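Local coordinates for protein serine protease pet (Escherichia coli, PDB 4OM9) that acts as a secreted autotransporter serine protease and enterotoxin of enteroaggregative strains, with host alpha-fodrin as its probable target, at residues 6-10 / 11-15; 105-108 / 109-113; 251-254 / 255-258; 471-474 / 475-479; 649-652 / 653-657. One frame throughout, in Å; residues are numbered along the deposited sequence.

How the contacts relate
Contacts 1 and 2 lie in the N-terminal part of the chain, which belongs to the IgA1-protease family of chymotrypsin-like peptidases, with centres about 32 Å apart. Contact 3 is where the chain enters the long beta-helix, and it packs on contact 2: their centres are about 14 Å apart, Arg106 NH1 comes within 3.5 Å of Phe257 CB, and the guanidinium makes a cation-pi interaction with the Phe257 ring. Contacts 4 and 5 are corners of the beta-helix itself, centres about 21 Å apart; each sets an aromatic ring beside a glycine backbone. Contacts 3 and 5 are the farthest apart of the five, centres about 61 Å apart.

Contact 1: 6-10 / 11-15; sequences SKAWA and RDYLD
Asp12, in the first turn of helix 10-17, turns its side chain back alongside Trp9, the residue just ahead of the helix. Its CB lies 3.1 Å from Trp9 O. CG comes next, set beside its own backbone N (chi1 -70°), which turns the carboxylate back toward the start of the helix and puts CG 3.7 Å from Trp9 CB. Of the two oxygens OD2 does the work: it accepts a hydrogen bond from Trp9 N at 3.0 Å, a bent bond (N-H...O 136°) met from above the carboxylate plane, and also lies at the edge of the indole, 3.9 Å from Trp9 CE3. Carboxylate and indole run side by side, their planes 66° apart. The backbone answers in the other direction, Asp12 N donating to Trp9 O at 2.9 Å, so the two residues are tied twice. Tyr13 carries the apolar side, its CE2 4.1 Å from Ala8 CB.

Trp9 NE1 is hydrogen-bonded to Asn555 OD1, and Tyr13 OH to Thr200 N and Asp4 O. An acidic residue in the first helical turn, reaching back to the N-H just before the helix, is the arrangement of one half of a capping box.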
loop_
_atom_site.group_PDB
_atom_site.type_symbol
_atom_site.label_atom_id
_atom_site.label_comp_id
_atom_site.label_asym_id
_atom_site.label_seq_id
_atom_site.Cartn_x
_atom_site.Cartn_y
_atom_site.Cartn_z
ATOM N N SER A 6 -14.738 -11.193 -27.633
ATOM C CA SER A 6 -14.032 -12.299 -28.275
ATOM C C SER A 6 -12.552 -12.212 -27.961
ATOM O O SER A 6 -11.873 -13.227 -27.805
ATOM C CB SER A 6 -14.259 -12.308 -29.801
ATOM O OG SER A 6 -13.767 -11.133 -30.431
ATOM N N LYS A 7 -12.054 -10.988 -27.864
ATOM C CA LYS A 7 -10.672 -10.765 -27.484
ATOM C C LYS A 7 -10.605 -10.331 -26.029
ATOM O O LYS A 7 -9.947 -10.975 -25.206
ATOM C CB LYS A 7 -10.017 -9.708 -28.368
ATOM C CG LYS A 7 -9.615 -10.203 -29.758
ATOM C CD LYS A 7 -10.787 -10.190 -30.713
ATOM C CE LYS A 7 -10.359 -10.570 -32.134
ATOM N NZ LYS A 7 -9.382 -9.608 -32.724
ATOM N N ALA A 8 -11.306 -9.241 -25.720
ATOM C CA ALA A 8 -11.217 -8.610 -24.413
ATOM C C ALA A 8 -12.147 -9.273 -23.421
ATOM O O ALA A 8 -13.165 -9.837 -23.794
ATOM C CB ALA A 8 -11.542 -7.133 -24.523
ATOM N N TRP A 9 -11.805 -9.193 -22.146
ATOM C CA TRP A 9 -12.748 -9.624 -21.119
ATOM C C TRP A 9 -13.881 -8.616 -20.948
ATOM O O TRP A 9 -13.698 -7.405 -21.115
ATOM C CB TRP A 9 -12.048 -9.822 -19.786
ATOM C CG TRP A 9 -11.483 -11.157 -19.606
ATOM C CD1 TRP A 9 -11.994 -12.165 -18.846
ATOM C CD2 TRP A 9 -10.270 -11.651 -20.173
ATOM N NE1 TRP A 9 -11.178 -13.261 -18.916
ATOM C CE2 TRP A 9 -10.105 -12.967 -19.718
ATOM C CE3 TRP A 9 -9.305 -11.102 -21.028
ATOM C CZ2 TRP A 9 -9.014 -13.755 -20.082
ATOM C CZ3 TRP A 9 -8.222 -11.876 -21.389
ATOM C CH2 TRP A 9 -8.087 -13.192 -20.923
ATOM N N ALA A 10 -15.050 -9.134 -20.600
ATOM C CA ALA A 10 -16.235 -8.323 -20.439
ATOM C C ALA A 10 -15.989 -7.228 -19.392
ATOM O O ALA A 10 -16.382 -6.078 -19.569
ATOM C CB ALA A 10 -17.419 -9.211 -20.051
ATOM N N ARG A 11 -15.286 -7.601 -18.327
ATOM C CA ARG A 11 -15.037 -6.724 -17.190
ATOM C C ARG A 11 -14.099 -5.581 -17.586
ATOM O O ARG A 11 -14.065 -4.516 -16.938
ATOM C CB ARG A 11 -14.459 -7.552 -16.032
ATOM C CG ARG A 11 -13.843 -6.774 -14.897
ATOM C CD ARG A 11 -13.423 -7.711 -13.786
ATOM N NE ARG A 11 -11.976 -7.768 -13.652
ATOM C CZ ARG A 11 -11.349 -8.353 -12.635
ATOM N NH1 ARG A 11 -12.051 -8.921 -11.664
ATOM N NH2 ARG A 11 -10.026 -8.359 -12.576
ATOM N N ASP A 12 -13.359 -5.793 -18.674
ATOM C CA ASP A 12 -12.406 -4.793 -19.139
ATOM C C ASP A 12 -13.071 -3.485 -19.597
ATOM O O ASP A 12 -12.572 -2.394 -19.304
ATOM C CB ASP A 12 -11.553 -5.368 -20.270
ATOM C CG ASP A 12 -10.590 -6.435 -19.784
ATOM O OD1 ASP A 12 -10.246 -6.410 -18.582
ATOM O OD2 ASP A 12 -10.159 -7.284 -20.602
ATOM N N TYR A 13 -14.185 -3.592 -20.318
ATOM C CA TYR A 13 -14.909 -2.403 -20.739
ATOM C C TYR A 13 -15.435 -1.627 -19.540
ATOM O O TYR A 13 -15.463 -0.402 -19.550
ATOM C CB TYR A 13 -16.071 -2.769 -21.665
ATOM C CG TYR A 13 -15.663 -3.349 -22.999
ATOM C CD1 TYR A 13 -15.374 -2.519 -24.079
ATOM C CD2 TYR A 13 -15.577 -4.729 -23.185
ATOM C CE1 TYR A 13 -15.002 -3.044 -25.316
ATOM C CE2 TYR A 13 -15.201 -5.267 -24.407
ATOM C CZ TYR A 13 -14.922 -4.419 -25.475
ATOM O OH TYR A 13 -14.550 -4.947 -26.694
ATOM N N LEU A 14 -15.852 -2.357 -18.516
ATOM C CA LEU A 14 -16.409 -1.784 -17.290
ATOM C C LEU A 14 -15.337 -1.125 -16.438
ATOM O O LEU A 14 -15.539 -0.035 -15.911
ATOM C CB LEU A 14 -17.101 -2.870 -16.487
ATOM C CG LEU A 14 -18.554 -3.232 -16.786
ATOM C CD1 LEU A 14 -18.889 -3.106 -18.225
ATOM C CD2 LEU A 14 -18.848 -4.633 -16.319
ATOM N N ASP A 15 -14.195 -1.803 -16.302
ATOM C CA ASP A 15 -13.064 -1.270 -15.538
ATOM C C ASP A 15 -12.660 0.099 -16.086
ATOM O O ASP A 15 -12.369 1.021 -15.321
ATOM C CB ASP A 15 -11.851 -2.219 -15.584
ATOM C CG ASP A 15 -11.804 -3.208 -14.411
ATOM O OD1 ASP A 15 -12.614 -3.100 -13.477
ATOM O OD2 ASP A 15 -10.929 -4.119 -14.440
#

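Contact 2: 105-108 / 109-113; sequences QRLN and KYVVE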
loop_
_atom_site.group_PDB
_atom_site.type_symbol
_atom_site.label_atom_id
_atom_site.label_comp_id
_atom_site.label_asym_id
_atom_site.label_seq_id
_atom_site.Cartn_x
_atom_site.Cartn_y
_atom_site.Cartn_z
ATOM N N GLN A 105 -28.194 21.828 -19.214
ATOM C CA GLN A 105 -29.146 21.587 -18.154
ATOM C C GLN A 105 -28.766 22.330 -16.880
ATOM O O GLN A 105 -27.577 22.437 -16.534
ATOM C CB GLN A 105 -29.241 20.088 -17.841
ATOM C CG GLN A 105 -29.824 19.199 -18.935
ATOM C CD GLN A 105 -29.771 17.730 -18.529
ATOM O OE1 GLN A 105 -28.694 17.180 -18.288
ATOM N NE2 GLN A 105 -30.933 17.100 -18.423
ATOM N N ARG A 106 -29.787 22.837 -16.184
ATOM C CA ARG A 106 -29.624 23.355 -14.839
ATOM C C ARG A 106 -30.239 22.354 -13.872
ATOM O O ARG A 106 -31.441 22.073 -13.937
ATOM C CB ARG A 106 -30.296 24.734 -14.681
ATOM C CG ARG A 106 -30.407 25.234 -13.224
ATOM C CD ARG A 106 -29.151 25.989 -12.743
ATOM N NE ARG A 106 -29.229 26.274 -11.311
ATOM C CZ ARG A 106 -28.475 27.151 -10.647
ATOM N NH1 ARG A 106 -27.550 27.868 -11.271
ATOM N NH2 ARG A 106 -28.654 27.304 -9.332
ATOM N N LEU A 107 -29.432 21.842 -12.956
ATOM C CA LEU A 107 -29.920 20.905 -11.965
ATOM C C LEU A 107 -30.431 21.654 -10.734
ATOM O O LEU A 107 -29.993 22.769 -10.455
ATOM C CB LEU A 107 -28.810 19.917 -11.598
ATOM C CG LEU A 107 -28.308 18.974 -12.710
ATOM C CD1 LEU A 107 -27.062 18.218 -12.270
ATOM C CD2 LEU A 107 -29.403 17.996 -13.154
ATOM N N ASN A 108 -31.354 21.045 -9.998
ATOM C CA ASN A 108 -31.954 21.688 -8.821
ATOM C C ASN A 108 -30.951 22.060 -7.697
ATOM O O ASN A 108 -31.202 23.007 -6.960
ATOM C CB ASN A 108 -33.049 20.793 -8.229
ATOM C CG ASN A 108 -32.504 19.473 -7.754
ATOM O OD1 ASN A 108 -31.608 18.910 -8.380
ATOM N ND2 ASN A 108 -33.012 18.982 -6.624
ATOM N N LYS A 109 -29.835 21.325 -7.589
ATOM C CA LYS A 109 -28.804 21.592 -6.564
ATOM C C LYS A 109 -27.378 21.486 -7.101
ATOM O O LYS A 109 -27.156 20.907 -8.155
ATOM C CB LYS A 109 -28.956 20.636 -5.374
ATOM C CG LYS A 109 -30.119 20.973 -4.438
ATOM C CD LYS A 109 -30.258 19.903 -3.364
ATOM C CE LYS A 109 -30.048 20.473 -1.962
ATOM N NZ LYS A 109 -29.936 19.367 -0.956
ATOM N N TYR A 110 -26.417 22.059 -6.378
ATOM C CA TYR A 110 -25.019 22.001 -6.804
ATOM C C TYR A 110 -24.499 20.575 -6.678
ATOM O O TYR A 110 -24.684 19.932 -5.643
ATOM C CB TYR A 110 -24.124 22.931 -5.971
ATOM C CG TYR A 110 -24.458 24.394 -6.044
ATOM C CD1 TYR A 110 -25.117 24.930 -7.149
ATOM C CD2 TYR A 110 -24.116 25.252 -4.992
ATOM C CE1 TYR A 110 -25.432 26.296 -7.190
ATOM C CE2 TYR A 110 -24.410 26.594 -5.030
ATOM C CZ TYR A 110 -25.077 27.127 -6.125
ATOM O OH TYR A 110 -25.381 28.487 -6.141
ATOM N N VAL A 111 -23.831 20.088 -7.715
ATOM C CA VAL A 111 -23.268 18.747 -7.651
ATOM C C VAL A 111 -22.039 18.676 -6.748
ATOM O O VAL A 111 -21.039 19.368 -6.951
ATOM C CB VAL A 111 -22.906 18.230 -9.038
ATOM C CG1 VAL A 111 -22.202 16.850 -8.934
ATOM C CG2 VAL A 111 -24.163 18.127 -9.864
ATOM N N VAL A 112 -22.114 17.809 -5.757
ATOM C CA VAL A 112 -21.056 17.711 -4.775
ATOM C C VAL A 112 -19.968 16.703 -5.211
ATOM O O VAL A 112 -18.801 16.875 -4.871
ATOM C CB VAL A 112 -21.666 17.342 -3.398
ATOM C CG1 VAL A 112 -20.671 16.694 -2.485
ATOM C CG2 VAL A 112 -22.230 18.580 -2.741
ATOM N N GLU A 113 -20.340 15.694 -5.995
ATOM C CA GLU A 113 -19.434 14.546 -6.271
ATOM C C GLU A 113 -18.308 14.789 -7.270
ATOM O O GLU A 113 -17.268 14.149 -7.178
ATOM C CB GLU A 113 -20.237 13.331 -6.759
ATOM C CG GLU A 113 -21.170 12.722 -5.702
ATOM C CD GLU A 113 -22.324 13.651 -5.278
ATOM O OE1 GLU A 113 -22.552 14.700 -5.930
ATOM O OE2 GLU A 113 -22.994 13.318 -4.275
#
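Leu107 and Val111 make the apolar part of this contact, where the chain leaves strand 102-107. Leu107 CD1 meets Val111 CG2 at 3.8 Å, two methyl branches touching as the side chains cross at an oblique angle. Leu107 CB also sits 3.9 Å from Lys109 O.

The second kind of contact is a guanidinium beside a phenol ring. Arg106 turns CG away from its own backbone N (chi1 169°) and bends at the next bond, which swings NH2 to within 4.0 Å of Tyr110 CE1. The two planes are 67° apart, so the groups meet aslant and do not stack. NH1 of the same arginine forms a salt bridge to Asp294 and a hydrogen bond to Tyr66 OH.

Third come the polar neighbours where the strand gives way to loop. Asn108 ND2 lies 4.1 Å from Lys109 CG, but the polar ends look outward: Asn108 OD1 takes a hydrogen bond from Thr91 N on strand 88-97, while Lys109 NZ forms a salt bridge to Asp359 and a hydrogen bond to Ala360 O. Strand 102-107 belongs to a five-stranded antiparallel sheet of the chymotrypsin-like protease; the salt bridge to Asp294 and the packing of Tyr110 on Ile364 seat its end on the beta-helix.

Contact 3: 251-254 / 255-258; sequences NELK and QLFI
The last turn of helix 247-255 gives way here to a type I beta turn, Gln255 to Ile258, and Leu253 and Lys254 accept backbone bonds from Leu256 and Phe257. Two bonds span three residues each: Leu256 N to Leu253 O at 3.1 Å, and Phe257 N to Lys254 O at 3.3 Å, the straighter of the two with an N-H...O angle of 162°. Both donors come in from above the carbonyl plane. One residue earlier, Gln255 N divides itself weakly between Asn251 O and Glu252 O.

The side chains follow the same winding. Leu256 lies across Leu253 at about a right angle, with CD1 of each 4.0 Å apart. Phe257 brings its ring edge to a carbonyl, CD2 being 3.7 Å from Leu253 O, with that oxygen near the ring plane; the torsion that sets CG beside the backbone N (chi1 -70°) points the ring this way. Ile258 CG1 comes 3.6 Å from Lys254 O.

Outside the two segments, Leu253 packs on Met96 and Ile104, and Phe257 on Tyr66 and Ile93, all on protease-domain strands. The whole is a helix C-terminus tightening into a turn, and it delivers the chain to strand 258-262, an outermost strand of a parallel sheet of the beta-helix.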
loop_
_atom_site.group_PDB
_atom_site.type_symbol
_atom_site.label_atom_id
_atom_site.label_comp_id
_atom_site.label_asym_id
_atom_site.label_seq_id
_atom_site.Cartn_x
_atom_site.Cartn_y
_atom_site.Cartn_z
ATOM N N ASN A 251 -23.669 29.161 -22.187
ATOM C CA ASN A 251 -23.442 30.381 -21.437
ATOM C C ASN A 251 -24.713 31.180 -21.320
ATOM O O ASN A 251 -24.935 31.882 -20.332
ATOM C CB ASN A 251 -22.326 31.204 -22.075
ATOM C CG ASN A 251 -20.953 30.633 -21.764
ATOM O OD1 ASN A 251 -20.800 29.844 -20.821
ATOM N ND2 ASN A 251 -19.952 31.023 -22.543
ATOM N N GLU A 252 -25.581 31.031 -22.302
ATOM C CA GLU A 252 -26.858 31.717 -22.236
ATOM C C GLU A 252 -27.724 31.088 -21.150
ATOM O O GLU A 252 -28.388 31.789 -20.405
ATOM C CB GLU A 252 -27.554 31.713 -23.602
ATOM C CG GLU A 252 -27.122 32.911 -24.451
ATOM C CD GLU A 252 -27.289 32.693 -25.944
ATOM O OE1 GLU A 252 -27.886 31.668 -26.341
ATOM O OE2 GLU A 252 -26.814 33.548 -26.727
ATOM N N LEU A 253 -27.698 29.770 -21.029
ATOM C CA LEU A 253 -28.465 29.167 -19.960
ATOM C C LEU A 253 -27.904 29.623 -18.621
ATOM O O LEU A 253 -28.668 29.964 -17.737
ATOM C CB LEU A 253 -28.470 27.643 -20.037
ATOM C CG LEU A 253 -29.315 27.149 -18.858
ATOM C CD1 LEU A 253 -30.819 27.281 -19.142
ATOM C CD2 LEU A 253 -28.940 25.750 -18.394
ATOM N N LYS A 254 -26.579 29.665 -18.483
ATOM C CA LYS A 254 -25.959 30.054 -17.209
ATOM C C LYS A 254 -26.278 31.514 -16.844
ATOM O O LYS A 254 -26.260 31.889 -15.675
ATOM C CB LYS A 254 -24.436 29.858 -17.248
ATOM C CG LYS A 254 -23.935 28.399 -17.250
ATOM C CD LYS A 254 -22.405 28.366 -17.362
ATOM C CE LYS A 254 -21.833 26.951 -17.238
ATOM N NZ LYS A 254 -20.376 26.939 -16.881
ATOM N N GLN A 255 -26.569 32.339 -17.846
ATOM C CA GLN A 255 -26.852 33.745 -17.585
ATOM C C GLN A 255 -28.192 33.899 -16.897
ATOM O O GLN A 255 -28.412 34.857 -16.163
ATOM C CB GLN A 255 -26.816 34.563 -18.874
ATOM C CG GLN A 255 -25.478 35.220 -19.130
ATOM C CD GLN A 255 -25.086 36.179 -18.021
ATOM O OE1 GLN A 255 -25.930 36.902 -17.481
ATOM N NE2 GLN A 255 -23.804 36.194 -17.673
ATOM N N LEU A 256 -29.077 32.940 -17.117
ATOM C CA LEU A 256 -30.393 32.980 -16.501
ATOM C C LEU A 256 -30.346 32.850 -14.961
ATOM O O LEU A 256 -31.357 33.052 -14.278
ATOM C CB LEU A 256 -31.265 31.871 -17.081
ATOM C CG LEU A 256 -31.588 31.965 -18.574
ATOM C CD1 LEU A 256 -32.536 30.850 -18.932
ATOM C CD2 LEU A 256 -32.187 33.332 -18.931
ATOM N N PHE A 257 -29.191 32.516 -14.405
ATOM C CA PHE A 257 -29.145 32.260 -12.970
ATOM C C PHE A 257 -28.167 33.164 -12.243
ATOM O O PHE A 257 -27.777 32.877 -11.113
ATOM C CB PHE A 257 -28.821 30.771 -12.713
ATOM C CG PHE A 257 -29.952 29.857 -13.101
ATOM C CD1 PHE A 257 -30.971 29.570 -12.192
ATOM C CD2 PHE A 257 -30.048 29.362 -14.402
ATOM C CE1 PHE A 257 -32.043 28.760 -12.548
ATOM C CE2 PHE A 257 -31.127 28.554 -14.780
ATOM C CZ PHE A 257 -32.122 28.245 -13.850
ATOM N N ILE A 258 -27.783 34.272 -12.865
ATOM C CA ILE A 258 -26.869 35.160 -12.164
ATOM C C ILE A 258 -27.530 36.454 -11.701
ATOM O O ILE A 258 -28.032 37.231 -12.505
ATOM C CB ILE A 258 -25.646 35.499 -13.015
ATOM C CG1 ILE A 258 -24.882 34.201 -13.359
ATOM C CG2 ILE A 258 -24.751 36.473 -12.253
ATOM C CD1 ILE A 258 -23.841 34.309 -14.503
HETATM O O HOH W 1 -23.280 33.048 -18.935
#

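Contact 4: 471-474 / 475-479; sequences YIYH and GNVDG
The backbone bends between two short strands, 471-473 and 476-477, with His474 in a helix-like conformation and Gly475 stretched out again, and Tyr473 lays its ring across the bend. The phenol is carried forward by a fully extended first torsion (chi1 176°). One face then lies on Gly475: its N stands 3.4 Å above the ring plane over the centre, and its CA makes a CH-pi contact 3.7 Å from the ring centroid, 25° off the normal. Beyond the glycine the hydroxyl finishes the job, Tyr473 OH donating to Asn476 O at 2.6 Å. The donor is tilted 23° from the carbonyl plane, and the accepting oxygen lies at the edge of the ring. Face and tip are thus both fixed, which holds the ring's rotation.

This is a corner of the right-handed parallel beta-helix that makes up the stalk of such autotransporter passengers. The Tyr473 ring touches Ile452 and Leu498 of neighbouring coils, and its CE2 also packs 4.1 Å from Val477 CG2. A water donates to Tyr473 O at 2.9 Å and to Gly475 O at 2.8 Å, bridging the two carbonyls across the bend. His474 and Asn476 are held from outside: the imidazole NE2 by Asp622 OD2, and the amide of Asn476 by Asp501 N, Ser448 O and Thr451 OG1.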
loop_
_atom_site.group_PDB
_atom_site.type_symbol
_atom_site.label_atom_id
_atom_site.label_comp_id
_atom_site.label_asym_id
_atom_site.label_seq_id
_atom_site.Cartn_x
_atom_site.Cartn_y
_atom_site.Cartn_z
ATOM N N TYR A 471 -13.020 -5.301 10.963
ATOM C CA TYR A 471 -13.297 -4.058 10.277
ATOM C C TYR A 471 -12.055 -3.622 9.503
ATOM O O TYR A 471 -10.918 -3.734 10.000
ATOM C CB TYR A 471 -13.741 -2.961 11.260
ATOM C CG TYR A 471 -13.468 -1.584 10.705
ATOM C CD1 TYR A 471 -14.287 -1.020 9.726
ATOM C CD2 TYR A 471 -12.369 -0.861 11.129
ATOM C CE1 TYR A 471 -14.010 0.240 9.195
ATOM C CE2 TYR A 471 -12.096 0.380 10.618
ATOM C CZ TYR A 471 -12.912 0.930 9.653
ATOM O OH TYR A 471 -12.591 2.171 9.160
ATOM N N ILE A 472 -12.259 -3.155 8.273
ATOM C CA ILE A 472 -11.137 -2.664 7.487
ATOM C C ILE A 472 -11.246 -1.160 7.241
ATOM O O ILE A 472 -12.235 -0.694 6.704
ATOM C CB ILE A 472 -11.022 -3.387 6.135
ATOM C CG1 ILE A 472 -11.124 -4.898 6.336
ATOM C CG2 ILE A 472 -9.708 -3.015 5.457
ATOM C CD1 ILE A 472 -10.897 -5.722 5.062
ATOM N N TYR A 473 -10.221 -0.418 7.653
ATOM C CA TYR A 473 -10.103 0.986 7.299
ATOM C C TYR A 473 -9.381 1.037 5.967
ATOM O O TYR A 473 -8.220 0.599 5.868
ATOM C CB TYR A 473 -9.356 1.780 8.377
ATOM C CG TYR A 473 -9.118 3.235 8.022
ATOM C CD1 TYR A 473 -10.178 4.064 7.612
ATOM C CD2 TYR A 473 -7.843 3.795 8.121
ATOM C CE1 TYR A 473 -9.961 5.394 7.293
ATOM C CE2 TYR A 473 -7.613 5.121 7.802
ATOM C CZ TYR A 473 -8.676 5.923 7.394
ATOM O OH TYR A 473 -8.445 7.246 7.067
ATOM N N HIS A 474 -10.089 1.515 4.939
ATOM C CA HIS A 474 -9.552 1.639 3.594
ATOM C C HIS A 474 -8.787 2.956 3.392
ATOM O O HIS A 474 -8.103 3.126 2.388
ATOM C CB HIS A 474 -10.671 1.562 2.555
ATOM C CG HIS A 474 -11.276 0.195 2.367
ATOM N ND1 HIS A 474 -10.541 -0.916 1.998
ATOM C CD2 HIS A 474 -12.574 -0.202 2.404
ATOM C CE1 HIS A 474 -11.356 -1.954 1.864
ATOM N NE2 HIS A 474 -12.588 -1.547 2.102
ATOM N N GLY A 475 -8.929 3.904 4.319
ATOM C CA GLY A 475 -8.341 5.229 4.149
ATOM C C GLY A 475 -6.926 5.363 4.696
ATOM O O GLY A 475 -6.302 4.370 5.096
ATOM N N ASN A 476 -6.411 6.590 4.744
ATOM C CA ASN A 476 -5.056 6.795 5.246
ATOM C C ASN A 476 -4.970 7.563 6.575
ATOM O O ASN A 476 -5.971 8.049 7.104
ATOM C CB ASN A 476 -4.208 7.522 4.208
ATOM C CG ASN A 476 -4.410 6.982 2.816
ATOM O OD1 ASN A 476 -4.069 5.835 2.533
ATOM N ND2 ASN A 476 -4.972 7.814 1.927
ATOM N N VAL A 477 -3.750 7.629 7.101
ATOM C CA VAL A 477 -3.396 8.459 8.233
ATOM C C VAL A 477 -2.060 9.131 7.950
ATOM O O VAL A 477 -1.087 8.470 7.554
ATOM C CB VAL A 477 -3.272 7.642 9.562
ATOM C CG1 VAL A 477 -2.785 8.540 10.698
ATOM C CG2 VAL A 477 -4.585 6.987 9.925
ATOM N N ASP A 478 -1.989 10.436 8.163
ATOM C CA ASP A 478 -0.689 11.077 8.211
ATOM C C ASP A 478 -0.783 12.316 9.093
ATOM O O ASP A 478 -1.787 12.524 9.768
ATOM C CB ASP A 478 -0.169 11.401 6.800
ATOM C CG ASP A 478 -0.955 12.505 6.105
ATOM O OD1 ASP A 478 -1.817 13.160 6.722
ATOM O OD2 ASP A 478 -0.684 12.739 4.914
ATOM N N GLY A 479 0.265 13.129 9.092
ATOM C CA GLY A 479 0.325 14.265 9.990
ATOM C C GLY A 479 0.601 13.895 11.440
ATOM O O GLY A 479 1.075 12.793 11.747
HETATM O O HOH W 2 -5.838 2.041 6.566
#

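Contact 5: 649-652 / 653-657; sequences SKFT and GGIMA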
loop_
_atom_site.group_PDB
_atom_site.type_symbol
_atom_site.label_atom_id
_atom_site.label_comp_id
_atom_site.label_asym_id
_atom_site.label_seq_id
_atom_site.Cartn_x
_atom_site.Cartn_y
_atom_site.Cartn_z
ATOM N N SER A 649 6.116 -9.169 1.758
ATOM C CA SER A 649 5.885 -8.231 2.854
ATOM C C SER A 649 7.200 -7.730 3.444
ATOM O O SER A 649 8.214 -8.438 3.422
ATOM C CB SER A 649 5.050 -8.886 3.945
ATOM O OG SER A 649 5.778 -9.935 4.556
ATOM N N LYS A 650 7.191 -6.521 3.988
ATOM C CA LYS A 650 8.434 -5.942 4.491
ATOM C C LYS A 650 8.336 -5.377 5.905
ATOM O O LYS A 650 7.473 -4.536 6.193
ATOM C CB LYS A 650 8.924 -4.824 3.574
ATOM C CG LYS A 650 9.386 -5.246 2.212
ATOM C CD LYS A 650 10.202 -4.116 1.617
ATOM C CE LYS A 650 10.781 -4.477 0.251
ATOM N NZ LYS A 650 9.725 -4.571 -0.787
ATOM N N PHE A 651 9.241 -5.814 6.773
ATOM C CA PHE A 651 9.421 -5.111 8.033
ATOM C C PHE A 651 10.858 -4.648 8.181
ATOM O O PHE A 651 11.810 -5.392 7.917
ATOM C CB PHE A 651 9.026 -5.953 9.247
ATOM C CG PHE A 651 9.278 -5.248 10.545
ATOM C CD1 PHE A 651 8.464 -4.189 10.940
ATOM C CD2 PHE A 651 10.359 -5.588 11.342
ATOM C CE1 PHE A 651 8.712 -3.517 12.113
ATOM C CE2 PHE A 651 10.613 -4.920 12.520
ATOM C CZ PHE A 651 9.797 -3.888 12.912
ATOM N N THR A 652 10.989 -3.400 8.595
ATOM C CA THR A 652 12.268 -2.763 8.800
ATOM C C THR A 652 12.222 -1.993 10.116
ATOM O O THR A 652 11.352 -1.113 10.308
ATOM C CB THR A 652 12.602 -1.818 7.647
ATOM O OG1 THR A 652 12.746 -2.582 6.447
ATOM C CG2 THR A 652 13.891 -1.055 7.917
ATOM N N GLY A 653 13.148 -2.321 11.015
ATOM C CA GLY A 653 13.240 -1.651 12.302
ATOM C C GLY A 653 13.747 -2.574 13.391
ATOM O O GLY A 653 14.609 -3.410 13.148
ATOM N N GLY A 654 13.219 -2.428 14.599
ATOM C CA GLY A 654 13.650 -3.270 15.699
ATOM C C GLY A 654 12.488 -3.810 16.502
ATOM O O GLY A 654 11.370 -3.296 16.398
ATOM N N ILE A 655 12.762 -4.841 17.300
ATOM C CA ILE A 655 11.747 -5.495 18.121
ATOM C C ILE A 655 12.181 -5.712 19.589
ATOM O O ILE A 655 13.144 -6.448 19.892
ATOM C CB ILE A 655 11.344 -6.861 17.510
ATOM C CG1 ILE A 655 10.968 -6.710 16.021
ATOM C CG2 ILE A 655 10.215 -7.485 18.308
ATOM C CD1 ILE A 655 10.209 -7.896 15.417
ATOM N N MET A 656 11.461 -5.063 20.497
ATOM C CA MET A 656 11.587 -5.327 21.928
ATOM C C MET A 656 10.340 -6.047 22.412
ATOM O O MET A 656 9.250 -5.473 22.430
ATOM C CB MET A 656 11.770 -4.037 22.722
ATOM C CG MET A 656 12.824 -3.121 22.178
ATOM S SD MET A 656 12.694 -1.452 22.852
ATOM C CE MET A 656 14.084 -0.650 22.046
ATOM N N ALA A 657 10.500 -7.288 22.836
ATOM C CA ALA A 657 9.352 -8.114 23.168
ATOM C C ALA A 657 9.527 -8.855 24.497
ATOM O O ALA A 657 10.629 -9.177 24.907
ATOM C CB ALA A 657 9.081 -9.116 22.019
#
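Phe651 reaches over the corner that joins strands 649-652 and 655-658, one bend in a coil of the parallel beta-helix. Its ring has three neighbours in and beyond the bend. Gly653 N lies over one face, 3.9 Å from CE2. Gly654 O comes to the edge in the ring plane, 3.9 Å from CZ. Ile655 CG1 touches CE2, also at 3.9 Å, as the two side chains pass at a slant. The ring gets there because CG sits beside the carbonyl carbon, on the far side from the backbone N (chi1 177°), sending the phenyl forward along the chain. Gly653 makes the turn with backbone angles (phi 148°, psi -143°) that suit a residue without a side chain.

Further out, the coils on either side close around the phenyl: Val601 and Ile605 from strand 599-608, Val670 and Leu672 from strand 668-672. The corner backbone has polar partners too: Gly654 N meets Asn604 OD1 in a weak hydrogen bond, and Ile655 N is hydrogen-bonded to Ser676 OG.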